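Local coordinates for protein hyaluronidase (Thermobaculum terrenum, PDB 5DIY) that probably hydrolyses O-linked N-acetylglucosamine from modified proteins, as a glycoside hydrolase of family 84, at residues C[117-122]-C[219-224]; C[187-192]-C[250-255]. All blocks are in the same frame, centred on the assembly; numbering follows the deposited sequence.

Interaction 1: C[117-122]-C[219-224]; sequences FFDNVP and TLWDNY. Unlike the reference sequence in segment 117-122: Asn120 (reference Asp). With NAG (2-acetamido-2-deoxy-beta-D-glucopyranose), chain E.
The sugar-binding site brings Phe117 and Trp221 together: the indole has the bound N-acetylglucosamine (NAG) on one face and turns an edge toward the phenyl ring. Trp221 CZ3 stands over one face of Phe117, offset toward its rim and 3.8 Å from Phe117 CE2, in an edge-to-face pair whose planes meet at 60°. The indole lies inward because CG of Trp221 is anti to its backbone N (chi1 -180°). Its six-membered ring then carries the acetamido methyl: NAG C8 sits 3.4 Å above the plane of the Trp221 ring, over its centre, a CH-pi contact. This is the mouth of a TIM barrel at the C-terminal ends of its strands, where 113-117 and 218-222 lead into loops that grip the ligand. Asp119 OD2 accepts the acetamide hydrogen from NAG N2 at 3.0 Å, nearly straight at 166°, and also forms a salt bridge with Lys43. A leucine in place of Trp221 would probably deprive the acetamido methyl of its flat platform and leave the Phe117 face without its aromatic mate. Asn120, an engineered replacement of the aspartate predicted to be the proton donor, brings ND2 within 3.6 Å of NAG C2. Its amide is held at both ends, ND2 by a hydrogen bond with Tyr14 OH and OD1 by one with Tyr168 OH, which fixes its rotation.

Interaction 2: C[187-192]-C[250-255]; sequences NIDVFW and HVVGIY
Phe191 meets Tyr255 edge-on inside the barrel, and this aromatic pair is the tightly packed half of the contact. The approach is offset edge-to-face: the rim of Phe191 points at the face of Tyr255, with the planes at 83° and the ring centroids 5.7 Å apart. Phe191 CE1 comes within 3.8 Å of Tyr255 CD1, and Phe191 CZ touches the same Tyr255 CD1 at 3.9 Å. Tyr255 is turned to receive it by its first torsion (chi1 -70°), which sets CG anti to the carbonyl carbon. Both rings are buried, and Ile162 and Thr219 also pack on Phe191. In the eight-stranded parallel TIM barrel, 189-192 and 251-256 are not neighbours; strand 218-222 runs between them, so their backbones stay well apart, 9.1 Å between the CA atoms of Phe191 and Ile254, and side chains alone bridge the gap. The other half lies toward the N-terminal end of the strands and is looser. There Asp189 OD1 merely rests against Val252 CG1 at 3.9 Å, a carboxylate oxygen beside a methyl, the two side chains crossing at about a right angle. Both residues are partly exposed, unlike the aromatic pair. The chain turns a corner at Val252, whose side chain points back toward Asp189 and also touches Thr219 and Arg5.

Strand 218-222 ties the two contacts together: it supplies Trp221 to interaction 1 and lies between the two strands of interaction 2. Probable hydrogen bonds run from Tyr255 N to Leu220 O (2.7 Å) and from Asp222 N to Tyr255 O (2.8 Å), pairing it with strand 251-256. Phe191 meets Trp221 edge-to-face, so a run of aromatic rings, Phe117, Trp221, Phe191 and Tyr255, leads from interaction 1 into interaction 2. Their centres are about 11 Å apart. Interaction 1 touches the sugar directly, while interaction 2 lies a layer deeper, the nearest atoms of Phe191 and the bound N-acetylglucosamine being about 6 Å apart.

Interaction 1: C[117-122]-C[219-224]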
loop_
_atom_site.group_PDB
_atom_site.type_symbol
_atom_site.label_atom_id
_atom_site.label_comp_id
_atom_site.label_asym_id
_atom_site.label_seq_id
_atom_site.Cartn_x
_atom_site.Cartn_y
_atom_site.Cartn_z
ATOM N N PHE C 117 12.219 8.145 14.647
ATOM C CA PHE C 117 12.289 6.929 13.819
ATOM C C PHE C 117 13.692 6.647 13.317
ATOM O O PHE C 117 14.418 7.574 12.965
ATOM C CB PHE C 117 11.321 7.007 12.633
ATOM C CG PHE C 117 9.875 7.261 13.008
ATOM C CD1 PHE C 117 9.361 6.934 14.268
ATOM C CD2 PHE C 117 9.007 7.791 12.066
ATOM C CE1 PHE C 117 8.036 7.171 14.576
ATOM C CE2 PHE C 117 7.679 8.024 12.369
ATOM C CZ PHE C 117 7.191 7.718 13.624
ATOM N N PHE C 118 14.055 5.358 13.298
ATOM C CA PHE C 118 15.364 4.884 12.831
ATOM C C PHE C 118 15.226 3.788 11.764
ATOM O O PHE C 118 16.127 2.964 11.588
ATOM C CB PHE C 118 16.184 4.372 14.022
ATOM C CG PHE C 118 16.393 5.403 15.092
ATOM C CD1 PHE C 118 17.418 6.332 14.984
ATOM C CD2 PHE C 118 15.543 5.471 16.185
ATOM C CE1 PHE C 118 17.601 7.308 15.955
ATOM C CE2 PHE C 118 15.721 6.439 17.162
ATOM C CZ PHE C 118 16.753 7.358 17.049
ATOM N N ASP C 119 14.097 3.779 11.056
ATOM C CA ASP C 119 13.908 2.878 9.916
ATOM C C ASP C 119 14.743 3.321 8.717
ATOM O O ASP C 119 14.949 4.514 8.511
ATOM C CB ASP C 119 12.432 2.795 9.511
ATOM C CG ASP C 119 11.833 4.154 9.168
ATOM O OD1 ASP C 119 11.869 5.054 10.030
ATOM O OD2 ASP C 119 11.314 4.308 8.048
ATOM N N ASN C 120 15.208 2.351 7.931
ATOM C CA ASN C 120 15.954 2.603 6.697
ATOM C C ASN C 120 17.177 3.497 6.914
ATOM O O ASN C 120 17.308 4.573 6.323
ATOM C CB ASN C 120 15.028 3.175 5.617
ATOM C CG ASN C 120 13.820 2.289 5.349
ATOM O OD1 ASN C 120 13.793 1.114 5.722
ATOM N ND2 ASN C 120 12.805 2.857 4.708
ATOM N N VAL C 121 18.040 3.026 7.810
ATOM C CA VAL C 121 19.360 3.603 8.066
ATOM C C VAL C 121 20.348 2.431 8.068
ATOM O O VAL C 121 19.913 1.273 8.091
ATOM C CB VAL C 121 19.407 4.381 9.408
ATOM C CG1 VAL C 121 18.351 5.479 9.419
ATOM C CG2 VAL C 121 19.247 3.453 10.614
ATOM N N PRO C 122 21.669 2.714 8.024
ATOM C CA PRO C 122 22.647 1.622 8.106
ATOM C C PRO C 122 22.535 0.810 9.398
ATOM O O PRO C 122 22.255 1.371 10.461
ATOM C CB PRO C 122 23.996 2.351 8.038
ATOM C CG PRO C 122 23.704 3.602 7.291
ATOM C CD PRO C 122 22.326 4.005 7.741
ATOM N N THR C 219 3.470 -1.301 18.994
ATOM C CA THR C 219 2.512 -0.529 18.211
ATOM C C THR C 219 2.745 -0.936 16.765
ATOM O O THR C 219 3.885 -1.012 16.327
ATOM C CB THR C 219 2.738 0.988 18.370
ATOM O OG1 THR C 219 2.792 1.318 19.762
ATOM C CG2 THR C 219 1.611 1.785 17.707
ATOM N N LEU C 220 1.679 -1.228 16.033
ATOM C CA LEU C 220 1.824 -1.656 14.646
ATOM C C LEU C 220 1.883 -0.461 13.704
ATOM O O LEU C 220 0.987 0.387 13.707
ATOM C CB LEU C 220 0.695 -2.594 14.222
ATOM C CG LEU C 220 0.844 -4.069 14.599
ATOM C CD1 LEU C 220 -0.499 -4.761 14.406
ATOM C CD2 LEU C 220 1.934 -4.758 13.780
ATOM N N TRP C 221 2.964 -0.398 12.933
ATOM C CA TRP C 221 3.072 0.451 11.752
ATOM C C TRP C 221 2.648 -0.480 10.630
ATOM O O TRP C 221 3.448 -1.271 10.152
ATOM C CB TRP C 221 4.528 0.912 11.568
ATOM C CG TRP C 221 4.820 1.812 10.390
ATOM C CD1 TRP C 221 4.278 1.755 9.132
ATOM C CD2 TRP C 221 5.764 2.889 10.363
ATOM N NE1 TRP C 221 4.814 2.734 8.343
ATOM C CE2 TRP C 221 5.729 3.444 9.066
ATOM C CE3 TRP C 221 6.629 3.445 11.313
ATOM C CZ2 TRP C 221 6.525 4.528 8.692
ATOM C CZ3 TRP C 221 7.425 4.520 10.942
ATOM C CH2 TRP C 221 7.365 5.052 9.640
ATOM N N ASP C 222 1.390 -0.403 10.215
ATOM C CA ASP C 222 0.875 -1.346 9.235
ATOM C C ASP C 222 0.952 -0.715 7.848
ATOM O O ASP C 222 0.269 0.277 7.571
ATOM C CB ASP C 222 -0.555 -1.766 9.588
ATOM C CG ASP C 222 -0.904 -3.155 9.074
ATOM O OD1 ASP C 222 -0.129 -3.733 8.283
ATOM O OD2 ASP C 222 -1.959 -3.690 9.477
ATOM N N ASN C 223 1.788 -1.287 6.985
ATOM C CA ASN C 223 2.050 -0.738 5.657
ATOM C C ASN C 223 1.014 -1.206 4.645
ATOM O O ASN C 223 1.318 -1.952 3.710
ATOM C CB ASN C 223 3.467 -1.101 5.184
ATOM C CG ASN C 223 4.545 -0.284 5.862
ATOM O OD1 ASN C 223 5.457 -0.830 6.474
ATOM N ND2 ASN C 223 4.478 1.020 5.717
ATOM N N TYR C 224 -0.216 -0.759 4.864
ATOM C CA TYR C 224 -1.314 -0.908 3.928
ATOM C C TYR C 224 -2.272 0.255 4.243
ATOM O O TYR C 224 -2.552 0.481 5.427
ATOM C CB TYR C 224 -2.024 -2.267 4.093
ATOM C CG TYR C 224 -3.073 -2.461 3.025
ATOM C CD1 TYR C 224 -2.723 -2.933 1.751
ATOM C CD2 TYR C 224 -4.398 -2.104 3.254
ATOM C CE1 TYR C 224 -3.678 -3.068 0.749
ATOM C CE2 TYR C 224 -5.357 -2.250 2.265
ATOM C CZ TYR C 224 -4.991 -2.723 1.012
ATOM O OH TYR C 224 -5.952 -2.841 0.042
HETATM C C1 NAG E . 9.465 1.238 4.608
HETATM C C2 NAG E . 9.285 2.582 5.341
HETATM C C3 NAG E . 8.014 3.344 4.954
HETATM C C4 NAG E . 7.559 2.947 3.560
HETATM C C5 NAG E . 7.215 1.466 3.569
HETATM C C6 NAG E . 6.749 0.949 2.199
HETATM C C7 NAG E . 8.587 1.655 7.527
HETATM C C8 NAG E . 8.883 1.662 9.000
HETATM N N2 NAG E . 9.390 2.420 6.787
HETATM O O3 NAG E . 8.280 4.750 5.015
HETATM O O4 NAG E . 6.386 3.675 3.197
HETATM O O5 NAG E . 8.271 0.647 4.080
HETATM O O6 NAG E . 7.690 1.248 1.164
HETATM O O7 NAG E . 7.679 0.982 7.056
#

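Interaction 2: C[187-192]-C[250-255]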
loop_
_atom_site.group_PDB
_atom_site.type_symbol
_atom_site.label_atom_id
_atom_site.label_comp_id
_atom_site.label_asym_id
_atom_site.label_seq_id
_atom_site.Cartn_x
_atom_site.Cartn_y
_atom_site.Cartn_z
ATOM N N ASN C 187 7.746 2.793 28.913
ATOM C CA ASN C 187 6.691 3.650 28.390
ATOM C C ASN C 187 7.016 4.337 27.051
ATOM O O ASN C 187 6.175 5.062 26.519
ATOM C CB ASN C 187 6.292 4.675 29.458
ATOM C CG ASN C 187 5.734 4.014 30.720
ATOM O OD1 ASN C 187 5.109 2.947 30.669
ATOM N ND2 ASN C 187 5.946 4.656 31.861
ATOM N N ILE C 188 8.224 4.121 26.520
ATOM C CA ILE C 188 8.537 4.476 25.139
ATOM C C ILE C 188 7.909 3.406 24.244
ATOM O O ILE C 188 8.179 2.211 24.408
ATOM C CB ILE C 188 10.062 4.590 24.892
ATOM C CG1 ILE C 188 10.621 5.755 25.726
ATOM C CG2 ILE C 188 10.354 4.763 23.397
ATOM C CD1 ILE C 188 12.089 6.070 25.519
ATOM N N ASP C 189 7.047 3.837 23.330
ATOM C CA ASP C 189 6.366 2.922 22.409
ATOM C C ASP C 189 7.315 2.513 21.285
ATOM O O ASP C 189 8.210 3.273 20.920
ATOM C CB ASP C 189 5.094 3.567 21.852
ATOM C CG ASP C 189 3.947 3.557 22.853
ATOM O OD1 ASP C 189 3.588 2.471 23.339
ATOM O OD2 ASP C 189 3.390 4.629 23.150
ATOM N N VAL C 190 7.125 1.304 20.755
ATOM C CA VAL C 190 8.013 0.757 19.722
ATOM C C VAL C 190 7.206 0.222 18.542
ATOM O O VAL C 190 6.344 -0.642 18.709
ATOM C CB VAL C 190 8.924 -0.358 20.281
ATOM C CG1 VAL C 190 9.785 -0.969 19.176
ATOM C CG2 VAL C 190 9.800 0.196 21.398
ATOM N N PHE C 191 7.514 0.738 17.353
ATOM C CA PHE C 191 6.830 0.337 16.121
ATOM C C PHE C 191 7.313 -1.015 15.607
ATOM O O PHE C 191 8.424 -1.462 15.906
ATOM C CB PHE C 191 7.018 1.385 15.007
ATOM C CG PHE C 191 5.939 2.436 14.944
ATOM C CD1 PHE C 191 4.597 2.077 14.885
ATOM C CD2 PHE C 191 6.270 3.784 14.869
ATOM C CE1 PHE C 191 3.607 3.035 14.793
ATOM C CE2 PHE C 191 5.282 4.752 14.773
ATOM C CZ PHE C 191 3.947 4.371 14.738
ATOM N N TRP C 192 6.468 -1.634 14.792
ATOM C CA TRP C 192 6.754 -2.916 14.172
ATOM C C TRP C 192 5.776 -3.100 13.008
ATOM O O TRP C 192 4.591 -2.790 13.147
ATOM C CB TRP C 192 6.572 -4.018 15.218
ATOM C CG TRP C 192 6.904 -5.365 14.736
ATOM C CD1 TRP C 192 6.027 -6.322 14.343
ATOM C CD2 TRP C 192 8.207 -5.923 14.588
ATOM N NE1 TRP C 192 6.701 -7.444 13.947
ATOM C CE2 TRP C 192 8.044 -7.229 14.086
ATOM C CE3 TRP C 192 9.499 -5.444 14.819
ATOM C CZ2 TRP C 192 9.125 -8.068 13.825
ATOM C CZ3 TRP C 192 10.576 -6.281 14.555
ATOM C CH2 TRP C 192 10.381 -7.576 14.067
ATOM N N HIS C 250 -2.249 -8.159 22.295
ATOM C CA HIS C 250 -0.781 -8.019 22.281
ATOM C C HIS C 250 -0.255 -6.729 21.655
ATOM O O HIS C 250 0.959 -6.528 21.603
ATOM C CB HIS C 250 -0.169 -9.234 21.577
ATOM C CG HIS C 250 -0.657 -10.533 22.128
ATOM N ND1 HIS C 250 -1.665 -11.259 21.534
ATOM C CD2 HIS C 250 -0.332 -11.198 23.261
ATOM C CE1 HIS C 250 -1.917 -12.334 22.259
ATOM N NE2 HIS C 250 -1.121 -12.321 23.312
ATOM N N VAL C 251 -1.157 -5.852 21.216
ATOM C CA VAL C 251 -0.787 -4.638 20.498
ATOM C C VAL C 251 -1.507 -3.446 21.136
ATOM O O VAL C 251 -2.715 -3.490 21.353
ATOM C CB VAL C 251 -1.135 -4.785 18.997
ATOM C CG1 VAL C 251 -0.992 -3.467 18.251
ATOM C CG2 VAL C 251 -0.256 -5.858 18.356
ATOM N N VAL C 252 -0.751 -2.397 21.445
ATOM C CA VAL C 252 -1.297 -1.166 22.053
ATOM C C VAL C 252 -2.077 -0.306 21.043
ATOM O O VAL C 252 -2.996 0.426 21.419
ATOM C CB VAL C 252 -0.178 -0.334 22.755
ATOM C CG1 VAL C 252 0.771 0.301 21.749
ATOM C CG2 VAL C 252 -0.770 0.736 23.667
ATOM N N GLY C 253 -1.706 -0.387 19.770
ATOM C CA GLY C 253 -2.424 0.318 18.715
ATOM C C GLY C 253 -1.869 0.027 17.336
ATOM O O GLY C 253 -0.842 -0.645 17.199
ATOM N N ILE C 254 -2.565 0.525 16.313
ATOM C CA ILE C 254 -2.161 0.335 14.925
ATOM C C ILE C 254 -2.263 1.659 14.196
ATOM O O ILE C 254 -3.307 2.308 14.239
ATOM C CB ILE C 254 -3.027 -0.722 14.184
ATOM C CG1 ILE C 254 -3.171 -2.001 15.030
ATOM C CG2 ILE C 254 -2.431 -1.014 12.807
ATOM C CD1 ILE C 254 -3.937 -3.137 14.379
ATOM N N TYR C 255 -1.174 2.048 13.536
ATOM C CA TYR C 255 -1.180 3.151 12.577
ATOM C C TYR C 255 -1.056 2.596 11.149
ATOM O O TYR C 255 -0.114 1.857 10.849
ATOM C CB TYR C 255 -0.020 4.110 12.851
ATOM C CG TYR C 255 -0.150 4.919 14.119
ATOM C CD1 TYR C 255 0.142 4.354 15.362
ATOM C CD2 TYR C 255 -0.540 6.259 14.078
ATOM C CE1 TYR C 255 0.039 5.095 16.529
ATOM C CE2 TYR C 255 -0.648 7.012 15.240
ATOM C CZ TYR C 255 -0.353 6.428 16.464
ATOM O OH TYR C 255 -0.453 7.166 17.616
#